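Local coordinates for amidohydrolase (Brucella melitensis biovar Abortus, PDB 4F0L), which probably works as a metal-dependent deaminase of the amidohydrolase superfamily, with a barrel fold that holds a single iron(III) ion, at residues 69-74 and 111-116; 103-108 and 450-455; 146-151 and 200-205; 294-299 and 376-381. All blocks are in the same frame, centred on the assembly; numbering follows the deposited sequence. Where two conformers were deposited one is given.

Contact 1. Residues 69-74 and 111-116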
loop_
_atom_site.group_PDB
_atom_site.type_symbol
_atom_site.label_atom_id
_atom_site.label_comp_id
_atom_site.label_asym_id
_atom_site.label_seq_id
_atom_site.Cartn_x
_atom_site.Cartn_y
_atom_site.Cartn_z
ATOM N N PHE B 69 -4.104 0.198 21.538
ATOM C CA PHE B 69 -3.193 -0.846 22.032
ATOM C C PHE B 69 -2.707 -1.796 20.950
ATOM O O PHE B 69 -1.629 -2.340 21.067
ATOM C CB PHE B 69 -3.805 -1.629 23.212
ATOM C CG PHE B 69 -4.898 -2.589 22.823
ATOM C CD1 PHE B 69 -4.600 -3.889 22.479
ATOM C CD2 PHE B 69 -6.236 -2.186 22.816
ATOM C CE1 PHE B 69 -5.618 -4.776 22.127
ATOM C CE2 PHE B 69 -7.251 -3.059 22.469
ATOM C CZ PHE B 69 -6.939 -4.360 22.118
ATOM N N GLN B 70 -3.506 -1.971 19.896
ATOM C CA GLN B 70 -3.167 -2.876 18.825
ATOM C C GLN B 70 -1.973 -2.383 18.019
ATOM O O GLN B 70 -1.315 -3.186 17.333
ATOM C CB GLN B 70 -4.391 -3.176 17.928
ATOM C CG GLN B 70 -5.473 -3.951 18.693
ATOM C CD GLN B 70 -6.713 -4.243 17.879
ATOM O OE1 GLN B 70 -6.730 -4.073 16.683
ATOM N NE2 GLN B 70 -7.746 -4.759 18.529
ATOM N N TYR B 71 -1.683 -1.083 18.089
ATOM C CA TYR B 71 -0.474 -0.542 17.450
ATOM C C TYR B 71 0.761 -1.285 17.952
ATOM O O TYR B 71 1.737 -1.433 17.233
ATOM C CB TYR B 71 -0.327 0.927 17.784
ATOM C CG TYR B 71 0.857 1.691 17.192
ATOM C CD1 TYR B 71 0.916 2.016 15.834
ATOM C CD2 TYR B 71 1.872 2.170 18.030
ATOM C CE1 TYR B 71 1.985 2.738 15.310
ATOM C CE2 TYR B 71 2.922 2.909 17.535
ATOM C CZ TYR B 71 2.989 3.184 16.161
ATOM O OH TYR B 71 4.043 3.935 15.693
ATOM N N GLY B 72 0.739 -1.700 19.216
ATOM C CA GLY B 72 1.855 -2.463 19.772
ATOM C C GLY B 72 2.086 -3.807 19.082
ATOM O O GLY B 72 3.200 -4.302 19.062
ATOM N N MET B 73 1.049 -4.383 18.491
ATOM C CA MET B 73 1.179 -5.688 17.846
ATOM C C MET B 73 1.369 -5.589 16.342
ATOM O O MET B 73 1.485 -6.623 15.669
ATOM C CB MET B 73 -0.021 -6.594 18.178
ATOM C CG MET B 73 -1.264 -6.337 17.333
ATOM S SD MET B 73 -2.744 -7.161 17.983
ATOM C CE MET B 73 -2.876 -8.511 16.799
ATOM N N ALA B 74 1.456 -4.373 15.810
ATOM C CA ALA B 74 1.572 -4.181 14.363
ATOM C C ALA B 74 2.811 -4.914 13.826
ATOM O O ALA B 74 3.917 -4.741 14.343
ATOM C CB ALA B 74 1.629 -2.697 14.028
ATOM N N LEU B 111 0.391 7.238 22.732
ATOM C CA LEU B 111 1.140 8.423 22.323
ATOM C C LEU B 111 1.890 8.192 21.022
ATOM O O LEU B 111 1.771 9.007 20.079
ATOM C CB LEU B 111 2.076 8.941 23.425
ATOM C CG LEU B 111 2.973 10.128 23.029
ATOM C CD1 LEU B 111 2.139 11.327 22.628
ATOM C CD2 LEU B 111 3.958 10.486 24.145
ATOM N N ARG B 112 2.635 7.089 20.929
ATOM C CA ARG B 112 3.449 6.859 19.742
ATOM C C ARG B 112 2.575 6.629 18.510
ATOM O O ARG B 112 2.932 7.039 17.407
ATOM C CB ARG B 112 4.410 5.692 19.955
ATOM C CG ARG B 112 5.403 5.472 18.838
ATOM C CD ARG B 112 6.332 6.683 18.682
ATOM N NE ARG B 112 7.212 6.629 17.509
ATOM C CZ ARG B 112 6.848 6.951 16.255
ATOM N NH1 ARG B 112 5.631 7.366 15.965
ATOM N NH2 ARG B 112 7.728 6.850 15.281
ATOM N N LEU B 113 1.438 5.986 18.707
ATOM C CA LEU B 113 0.431 5.863 17.648
ATOM C C LEU B 113 -0.113 7.197 17.155
ATOM O O LEU B 113 -0.206 7.448 15.934
ATOM C CB LEU B 113 -0.733 5.041 18.143
ATOM C CG LEU B 113 -1.939 5.036 17.205
ATOM C CD1 LEU B 113 -1.573 4.488 15.835
ATOM C CD2 LEU B 113 -3.156 4.311 17.831
ATOM N N TYR B 114 -0.457 8.061 18.100
ATOM C CA TYR B 114 -1.035 9.345 17.717
ATOM C C TYR B 114 0.019 10.219 17.038
ATOM O O TYR B 114 -0.303 10.981 16.126
ATOM C CB TYR B 114 -1.728 10.044 18.916
ATOM C CG TYR B 114 -2.901 9.253 19.521
ATOM C CD1 TYR B 114 -3.625 8.322 18.768
ATOM C CD2 TYR B 114 -3.286 9.443 20.836
ATOM C CE1 TYR B 114 -4.665 7.596 19.323
ATOM C CE2 TYR B 114 -4.325 8.748 21.379
ATOM C CZ TYR B 114 -5.013 7.821 20.629
ATOM O OH TYR B 114 -6.055 7.095 21.167
ATOM N N VAL B 115 1.287 10.097 17.444
ATOM C CA VAL B 115 2.359 10.763 16.718
ATOM C C VAL B 115 2.444 10.258 15.259
ATOM O O VAL B 115 2.554 11.040 14.302
ATOM C CB VAL B 115 3.703 10.610 17.438
ATOM C CG1 VAL B 115 4.877 10.846 16.470
ATOM C CG2 VAL B 115 3.765 11.526 18.669
ATOM N N ASP B 116 2.422 8.945 15.095
ATOM C CA ASP B 116 2.428 8.334 13.765
ATOM C C ASP B 116 1.210 8.845 12.919
ATOM O O ASP B 116 1.346 9.241 11.752
ATOM C CB ASP B 116 2.375 6.812 13.968
ATOM C CG ASP B 116 3.196 6.052 12.980
ATOM O OD1 ASP B 116 3.142 6.467 11.799
ATOM O OD2 ASP B 116 3.833 5.004 13.369
#
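The ring of Y71 lies flat against L113 and carries its hydroxyl on to D116. L113 CB stands 4.0 Å from the centroid of the Y71 ring and 19° off its normal, a CH-pi contact over one face, while L113 CD1 reaches Y71 CD1 at 3.5 Å. The aliphatic start of R112 takes the rim, with R112 CG 3.8 Å from Y71 CE2. At the far end Y71 OH donates to D116 OD2 at 2.6 Å, D116 OD2 receiving it on its anti lone pair, away from the other oxygen. The acceptor lies in the ring plane, but the carboxylate itself is turned 84° to the ring. What aims the tyrosine is its first torsion: at -179° CG stands opposite the backbone N, which carries the ring toward helix 103-119.

Toward D116 the R112 guanidinium contributes charge rather than a directed bond. R112 NH1 is a long 3.9 Å from D116 OD2 and no N-H is aimed at the oxygen, whereas R112 NE makes a salt bridge with E446. F449 meets the Y71 ring at an oblique angle. From the second subunit, R402 hydrogen-bonds to Y71 OH, and R420 makes a cation-pi contact with the ring and a hydrogen bond to Y71 O.

The loop holding Y71 follows strand 56-66, which carries the iron ligand H65, with H67 just beyond its end; the L113 side chain is about 7 Å from that of H67. The Y71 hydroxyl is thus bonded both within its chain and across the subunit interface, and the arginines nearby would be expected to favour an ionised D116.

Contact 2. Residues 103-108 and 450-455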
loop_
_atom_site.group_PDB
_atom_site.type_symbol
_atom_site.label_atom_id
_atom_site.label_comp_id
_atom_site.label_asym_id
_atom_site.label_seq_id
_atom_site.Cartn_x
_atom_site.Cartn_y
_atom_site.Cartn_z
ATOM N N PRO B 103 -1.636 0.523 32.491
ATOM C CA PRO B 103 -2.016 1.876 32.061
ATOM C C PRO B 103 -0.827 2.728 31.574
ATOM O O PRO B 103 -0.960 3.470 30.606
ATOM C CB PRO B 103 -2.642 2.483 33.324
ATOM C CG PRO B 103 -3.122 1.300 34.099
ATOM C CD PRO B 103 -2.074 0.238 33.872
ATOM N N GLU B 104 0.329 2.601 32.232
ATOM C CA GLU B 104 1.542 3.283 31.818
ATOM C C GLU B 104 1.913 2.870 30.396
ATOM O O GLU B 104 2.264 3.706 29.552
ATOM C CB GLU B 104 2.684 2.933 32.785
ATOM C CG GLU B 104 2.516 3.479 34.207
ATOM C CD GLU B 104 1.587 2.667 35.119
ATOM O OE1 GLU B 104 1.098 1.558 34.766
ATOM O OE2 GLU B 104 1.352 3.170 36.239
ATOM N N GLN B 105 1.840 1.569 30.126
ATOM C CA GLN B 105 2.157 1.065 28.776
ATOM C C GLN B 105 1.128 1.547 27.754
ATOM O O GLN B 105 1.482 1.927 26.639
ATOM C CB GLN B 105 2.250 -0.464 28.758
ATOM C CG GLN B 105 3.442 -1.011 29.518
ATOM C CD GLN B 105 3.320 -2.480 29.828
ATOM O OE1 GLN B 105 2.237 -3.074 29.707
ATOM N NE2 GLN B 105 4.429 -3.073 30.256
ATOM N N ALA B 106 -0.133 1.548 28.141
ATOM C CA ALA B 106 -1.183 1.968 27.244
ATOM C C ALA B 106 -1.007 3.432 26.842
ATOM O O ALA B 106 -1.246 3.780 25.699
ATOM C CB ALA B 106 -2.533 1.762 27.877
ATOM N N GLU B 107 -0.559 4.269 27.765
ATOM C CA GLU B 107 -0.335 5.670 27.438
ATOM C C GLU B 107 0.819 5.826 26.456
ATOM O O GLU B 107 0.734 6.616 25.517
ATOM C CB GLU B 107 -0.055 6.498 28.687
ATOM C CG GLU B 107 -0.022 8.003 28.400
ATOM C CD GLU B 107 0.187 8.889 29.624
ATOM O OE1 GLU B 107 -0.001 8.418 30.764
ATOM O OE2 GLU B 107 0.528 10.077 29.429
ATOM N N ALA B 108 1.912 5.094 26.699
ATOM C CA ALA B 108 3.090 5.107 25.817
ATOM C C ALA B 108 2.790 4.639 24.406
ATOM O O ALA B 108 3.203 5.282 23.425
ATOM C CB ALA B 108 4.211 4.264 26.405
ATOM N N GLN B 450 9.314 1.897 22.764
ATOM C CA GLN B 450 10.210 0.719 22.705
ATOM C C GLN B 450 10.370 0.084 24.095
ATOM O O GLN B 450 10.399 -1.140 24.213
ATOM C CB GLN B 450 11.589 1.059 22.120
ATOM C CG GLN B 450 11.564 1.459 20.643
ATOM C CD GLN B 450 11.073 0.333 19.753
ATOM O OE1 GLN B 450 11.233 -0.827 20.084
ATOM N NE2 GLN B 450 10.445 0.676 18.648
ATOM N N LYS B 451 10.391 0.910 25.141
ATOM C CA LYS B 451 10.432 0.389 26.510
ATOM C C LYS B 451 9.172 -0.432 26.799
ATOM O O LYS B 451 9.268 -1.592 27.204
ATOM C CB LYS B 451 10.595 1.537 27.504
ATOM C CG LYS B 451 10.880 1.131 28.950
ATOM C CD LYS B 451 11.083 2.386 29.815
ATOM C CE LYS B 451 10.869 2.156 31.325
ATOM N NZ LYS B 451 12.115 1.960 32.131
ATOM N N ALA B 452 7.995 0.125 26.513
ATOM C CA ALA B 452 6.736 -0.608 26.718
ATOM C C ALA B 452 6.659 -1.915 25.893
ATOM O O ALA B 452 6.253 -2.963 26.396
ATOM C CB ALA B 452 5.523 0.284 26.443
ATOM N N LEU B 453 7.095 -1.865 24.646
ATOM C CA LEU B 453 7.104 -3.046 23.783
ATOM C C LEU B 453 7.983 -4.163 24.373
ATOM O O LEU B 453 7.559 -5.332 24.455
ATOM C CB LEU B 453 7.565 -2.639 22.364
ATOM C CG LEU B 453 7.082 -3.512 21.199
ATOM C CD1 LEU B 453 5.589 -3.825 21.320
ATOM C CD2 LEU B 453 7.383 -2.841 19.855
ATOM N N GLY B 454 9.199 -3.797 24.777
ATOM C CA GLY B 454 10.101 -4.717 25.422
ATOM C C GLY B 454 9.455 -5.395 26.609
ATOM O O GLY B 454 9.585 -6.604 26.769
ATOM N N GLU B 455 8.748 -4.624 27.439
ATOM C CA GLU B 455 8.068 -5.188 28.600
ATOM C C GLU B 455 6.987 -6.183 28.159
ATOM O O GLU B 455 6.878 -7.280 28.701
ATOM C CB GLU B 455 7.470 -4.090 29.478
ATOM C CG GLU B 455 8.511 -3.232 30.200
ATOM C CD GLU B 455 7.987 -1.876 30.637
ATOM O OE1 GLU B 455 6.805 -1.557 30.378
ATOM O OE2 GLU B 455 8.758 -1.110 31.240
#
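Helices 103-108 and 450-455 cross steeply, their axes 9.2 Å apart at closest approach and their N-to-C directions 132° apart, with Q105 and A452 nearest at 5.3 Å between CA atoms. This close approach is consistent with the small side chains of A452 and A108. A452 CB sits against the stem of Q105, 3.9 Å from Q105 CG, and also meets A108 CB at 4.2 Å, so the methyl rests against residues about one turn apart on the other helix. Helix 442-457, the last of the chain, is here laid on helix 103-119, one of the outer helices of the TIM-barrel-type amidohydrolase domain; the same helix 103-119 also packs against helix 145-157, where A106 touches M146.

Beyond the alanines the contact turns polar. The Q105 chain is extended past CG (chi2 164°), which carries its amide to the carboxylate of E455. Q105 NE2 donates to E455 OE1 at 2.8 Å, nearly straight at 176°. The acceptor lies practically in the amide plane of Q105, while the donor approaches the carboxylate on its anti side and tilted from its plane. The other end of the amide is held too: Q105 OE1 accepts from the backbone N of T102, fixing which way round the group is turned.

Contact 3. Residues 146-151 and 200-205; sequences MADRIA and RKTLEG
T202 reaches across to D148 and A151 with every atom of its short side chain. Its CB lies 3.5 Å from D148 OD1. There the chain forks. OG1, placed beside the backbone N by a chi1 of -68°, donates to D148 OD1 at 2.7 Å, whereas T202 CG2 meets A151 CB at 4.0 Å. The hydroxyl approaches from above the carboxylate, 67° out of its plane. T202 OG1 is also hydrogen-bonded with G198 O one turn back; a hydroxyl has a single proton, so these two acceptors would have to share it.

The two helices, 145-157 and 189-203, follow each other in the outer layer of the barrel and are joined through strand 160-167, in the beta-alpha repeat of the TIM-barrel fold. That strand lies beneath the contact: A151 touches L161 and L203 touches L163. L203 CD2 comes to 4.0 Å from A151 CB, so the alanine methyl receives both a threonine and a leucine methyl.

D148 is itself positioned by the residues leading into its helix. OD1 has S144 OG as a further hydrogen-bond partner, and OD2 is hydrogen-bonded to N142 ND2, so both carboxylate oxygens are engaged. On the second segment, R200 NH1 makes a salt bridge with E204 OE2 at 2.8 Å, four residues on, and R200 NH2 pairs with E197.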
loop_
_atom_site.group_PDB
_atom_site.type_symbol
_atom_site.label_atom_id
_atom_site.label_comp_id
_atom_site.label_asym_id
_atom_site.label_seq_id
_atom_site.Cartn_x
_atom_site.Cartn_y
_atom_site.Cartn_z
ATOM N N MET B 146 -8.012 3.815 32.143
ATOM C CA MET B 146 -7.459 3.545 30.814
ATOM C C MET B 146 -7.878 4.604 29.806
ATOM O O MET B 146 -7.071 4.992 28.956
ATOM C CB MET B 146 -7.828 2.141 30.314
ATOM C CG MET B 146 -7.001 1.040 30.967
ATOM S SD MET B 146 -5.288 1.121 30.443
ATOM C CE MET B 146 -4.730 -0.564 30.674
ATOM N N ALA B 147 -9.111 5.109 29.931
ATOM C CA ALA B 147 -9.586 6.233 29.089
ATOM C C ALA B 147 -8.813 7.510 29.407
ATOM O O ALA B 147 -8.503 8.304 28.491
ATOM C CB ALA B 147 -11.106 6.468 29.223
ATOM N N ASP B 148 -8.486 7.715 30.686
ATOM C CA ASP B 148 -7.669 8.857 31.087
ATOM C C ASP B 148 -6.271 8.806 30.426
ATOM O O ASP B 148 -5.683 9.843 30.090
ATOM C CB ASP B 148 -7.493 8.928 32.604
ATOM C CG ASP B 148 -8.817 9.027 33.375
ATOM O OD1 ASP B 148 -9.924 9.172 32.803
ATOM O OD2 ASP B 148 -8.728 8.938 34.610
ATOM N N ARG B 149 -5.728 7.596 30.297
ATOM C CA ARG B 149 -4.432 7.419 29.612
ATOM C C ARG B 149 -4.493 7.802 28.128
ATOM O O ARG B 149 -3.550 8.430 27.592
ATOM C CB ARG B 149 -3.942 5.990 29.757
ATOM C CG ARG B 149 -3.673 5.588 31.204
ATOM C CD ARG B 149 -2.540 6.408 31.806
ATOM N NE ARG B 149 -2.215 5.949 33.147
ATOM C CZ ARG B 149 -1.036 6.116 33.753
ATOM N NH1 ARG B 149 -0.005 6.715 33.154
ATOM N NH2 ARG B 149 -0.876 5.661 34.983
ATOM N N ILE B 150 -5.602 7.437 27.478
ATOM C CA ILE B 150 -5.854 7.815 26.084
ATOM C C ILE B 150 -5.867 9.320 25.973
ATOM O O ILE B 150 -5.146 9.902 25.145
ATOM C CB ILE B 150 -7.191 7.242 25.574
ATOM C CG1 ILE B 150 -7.134 5.723 25.482
ATOM C CG2 ILE B 150 -7.598 7.857 24.246
ATOM C CD1 ILE B 150 -5.944 5.165 24.724
ATOM N N ALA B 151 -6.651 9.958 26.839
ATOM C CA ALA B 151 -6.747 11.391 26.817
ATOM C C ALA B 151 -5.404 12.087 27.120
ATOM O O ALA B 151 -5.085 13.087 26.475
ATOM C CB ALA B 151 -7.840 11.874 27.739
ATOM N N ARG B 200 -16.069 12.016 31.030
ATOM C CA ARG B 200 -16.516 13.415 30.901
ATOM C C ARG B 200 -15.687 14.368 31.786
ATOM O O ARG B 200 -15.267 15.428 31.339
ATOM C CB ARG B 200 -18.009 13.556 31.222
ATOM C CG ARG B 200 -18.582 14.928 30.891
ATOM C CD ARG B 200 -19.921 15.166 31.571
ATOM N NE ARG B 200 -19.850 14.996 33.015
ATOM C CZ ARG B 200 -19.246 15.844 33.864
ATOM N NH1 ARG B 200 -18.617 16.941 33.438
ATOM N NH2 ARG B 200 -19.266 15.593 35.176
ATOM N N LYS B 201 -15.474 14.003 33.040
ATOM C CA LYS B 201 -14.671 14.826 33.926
ATOM C C LYS B 201 -13.259 14.969 33.407
ATOM O O LYS B 201 -12.726 16.053 33.361
ATOM C CB LYS B 201 -14.634 14.252 35.342
ATOM C CG LYS B 201 -15.948 14.393 36.062
ATOM C CD LYS B 201 -15.971 13.574 37.355
ATOM C CE LYS B 201 -17.306 13.725 38.059
ATOM N NZ LYS B 201 -17.670 12.543 38.881
ATOM N N THR B 202 -12.654 13.869 33.000
ATOM C CA THR B 202 -11.314 13.911 32.433
ATOM C C THR B 202 -11.195 14.815 31.209
ATOM O O THR B 202 -10.186 15.499 31.045
ATOM C CB THR B 202 -10.869 12.495 32.068
ATOM O OG1 THR B 202 -10.682 11.765 33.285
ATOM C CG2 THR B 202 -9.600 12.501 31.281
ATOM N N LEU B 203 -12.206 14.801 30.342
ATOM C CA LEU B 203 -12.169 15.596 29.116
ATOM C C LEU B 203 -12.502 17.087 29.309
ATOM O O LEU B 203 -12.420 17.865 28.378
ATOM C CB LEU B 203 -13.087 14.979 28.077
ATOM C CG LEU B 203 -12.589 13.636 27.523
ATOM C CD1 LEU B 203 -13.604 13.081 26.526
ATOM C CD2 LEU B 203 -11.234 13.745 26.860
ATOM N N GLU B 204 -12.856 17.489 30.524
ATOM C CA GLU B 204 -13.042 18.908 30.809
ATOM C C GLU B 204 -11.740 19.620 30.551
ATOM O O GLU B 204 -10.703 19.200 31.020
ATOM C CB GLU B 204 -13.477 19.134 32.266
ATOM C CG GLU B 204 -14.964 18.903 32.445
ATOM C CD GLU B 204 -15.415 18.971 33.890
ATOM O OE1 GLU B 204 -14.596 19.290 34.777
ATOM O OE2 GLU B 204 -16.608 18.712 34.126
ATOM N N GLY B 205 -11.785 20.696 29.800
ATOM C CA GLY B 205 -10.550 21.369 29.429
ATOM C C GLY B 205 -9.771 20.722 28.290
ATOM O O GLY B 205 -8.758 21.263 27.867
#

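Contact 4. Residues 294-299 and 376-381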
loop_
_atom_site.group_PDB
_atom_site.type_symbol
_atom_site.label_atom_id
_atom_site.label_comp_id
_atom_site.label_asym_id
_atom_site.label_seq_id
_atom_site.Cartn_x
_atom_site.Cartn_y
_atom_site.Cartn_z
ATOM N N GLY B 294 -28.522 8.151 6.686
ATOM C CA GLY B 294 -27.470 9.135 6.948
ATOM C C GLY B 294 -26.315 8.633 7.800
ATOM O O GLY B 294 -25.429 9.414 8.160
ATOM N N ALA B 295 -26.320 7.337 8.139
ATOM C CA ALA B 295 -25.257 6.724 8.938
ATOM C C ALA B 295 -23.956 6.803 8.172
ATOM O O ALA B 295 -23.945 6.636 6.972
ATOM C CB ALA B 295 -25.583 5.269 9.232
ATOM N N ILE B 296 -22.862 7.092 8.867
ATOM C CA ILE B 296 -21.556 7.179 8.216
ATOM C C ILE B 296 -20.907 5.807 8.197
ATOM O O ILE B 296 -20.891 5.127 9.237
ATOM C CB ILE B 296 -20.605 8.101 8.976
ATOM C CG1 ILE B 296 -21.211 9.504 9.101
ATOM C CG2 ILE B 296 -19.224 8.090 8.300
ATOM C CD1 ILE B 296 -21.571 10.142 7.776
ATOM N N ALA B 297 -20.381 5.401 7.036
ATOM C CA ALA B 297 -19.634 4.149 6.918
ATOM C C ALA B 297 -18.226 4.342 7.456
ATOM O O ALA B 297 -17.475 5.161 6.912
ATOM C CB ALA B 297 -19.591 3.673 5.447
ATOM N N GLY B 298 -17.869 3.631 8.519
ATOM C CA GLY B 298 -16.533 3.726 9.106
ATOM C C GLY B 298 -15.646 2.687 8.459
ATOM O O GLY B 298 -15.531 1.564 8.959
ATOM N N LEU B 299 -15.044 3.047 7.329
ATOM C CA LEU B 299 -14.266 2.099 6.543
ATOM C C LEU B 299 -12.834 1.989 7.068
ATOM O O LEU B 299 -12.171 3.007 7.354
ATOM C CB LEU B 299 -14.271 2.525 5.066
ATOM C CG LEU B 299 -15.649 2.650 4.391
ATOM C CD1 LEU B 299 -15.487 2.944 2.882
ATOM C CD2 LEU B 299 -16.491 1.363 4.612
ATOM N N GLY B 376 -15.736 11.589 7.755
ATOM C CA GLY B 376 -14.956 11.466 8.963
ATOM C C GLY B 376 -15.311 12.478 10.030
ATOM O O GLY B 376 -15.534 12.132 11.171
ATOM N N ASN B 377 -15.363 13.745 9.656
ATOM C CA ASN B 377 -15.711 14.783 10.647
ATOM C C ASN B 377 -17.138 14.626 11.190
ATOM O O ASN B 377 -17.365 14.863 12.355
ATOM C CB ASN B 377 -15.436 16.173 10.097
ATOM C CG ASN B 377 -13.983 16.540 10.235
ATOM O OD1 ASN B 377 -13.294 16.018 11.123
ATOM N ND2 ASN B 377 -13.480 17.424 9.343
ATOM N N ILE B 378 -18.081 14.190 10.347
ATOM C CA ILE B 378 -19.445 13.923 10.818
ATOM C C ILE B 378 -19.446 12.780 11.858
ATOM O O ILE B 378 -20.008 12.930 12.931
ATOM C CB ILE B 378 -20.422 13.634 9.642
ATOM C CG1 ILE B 378 -20.617 14.893 8.749
ATOM C CG2 ILE B 378 -21.748 13.060 10.167
ATOM C CD1 ILE B 378 -21.187 14.602 7.353
ATOM N N ALA B 379 -18.782 11.659 11.547
ATOM C CA ALA B 379 -18.667 10.532 12.505
ATOM C C ALA B 379 -17.996 10.941 13.805
ATOM O O ALA B 379 -18.220 10.312 14.859
ATOM C CB ALA B 379 -17.886 9.358 11.888
ATOM N N MET B 380 -17.119 11.944 13.734
ATOM C CA MET B 380 -16.376 12.377 14.926
ATOM C C MET B 380 -17.194 13.398 15.758
ATOM O O MET B 380 -16.729 13.839 16.804
ATOM C CB MET B 380 -15.037 13.006 14.552
ATOM C CG MET B 380 -14.020 12.068 13.918
ATOM S SD MET B 380 -13.451 10.729 14.939
ATOM C CE MET B 380 -14.834 9.582 14.834
ATOM N N GLY B 381 -18.385 13.770 15.295
ATOM C CA GLY B 381 -19.196 14.770 15.979
ATOM C C GLY B 381 -18.717 16.194 15.761
ATOM O O GLY B 381 -18.983 17.069 16.580
#
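I296 overlaps both I378 and A379 with its two branches, joining a strand of the TIM-type barrel to the end of helix 364-379. Its CG1 branch meets one methyl: I378 CG2 is 3.8 Å from I296 CG1 and the same distance from I296 CD1, so it rests alongside the whole ethyl arm. The other branch, I296 CG2, touches A379 CB at 4.0 Å. The split follows from a chi1 of -58°, which sets CG1 beside the backbone N and CG2 beside the carbonyl carbon, one for each neighbour. No hydrogen bond links the segments, and the contact is wholly apolar.

Strand 296-299 lies between strands 274-276 and 323-326 in a parallel sheet. Its residues alternate: I296 turns to helix 364-379, while A297 on the opposite side packs on M290 of helix 284-293. The helix end also touches strands 56-66 and 323-326, which belong to different sheets, with A379 on L64 and I378 on K323. These contacts are consistent with a helix terminus that closes one end of the barrel. The A379 side chain is about 8 Å from that of the iron ligand H65.

At that terminus the chain turns through a Schellman motif at G381, whose phi is 77° and whose N donates to I378 O at 3.0 Å. The carbonyls there find partners among the strands: M380 O bonds with T162 OG1, and A379 O accepts from NE2 of H239.

Overall arrangement
Contacts 1, 2 and 3 form a connected group on one flank of the barrel, whereas contact 4 lies apart, its centre 22 Å from those of contacts 1 and 3 and 31 Å from that of contact 2. Contacts 1 and 2 share helix 103-119, their centres 10 Å apart, and touch where G72 meets L453. Contact 3 joins them through the E107–R149 salt bridge and through Y114 on I150. Along the chain contacts 1, 3 and 4 follow in series, while contact 2 brings residues 450-455 back to 103-108, spanning contacts 3 and 4 and alternating with the segments of contact 1. The C-terminal helix thus returns to the early outer helices, near the second subunit.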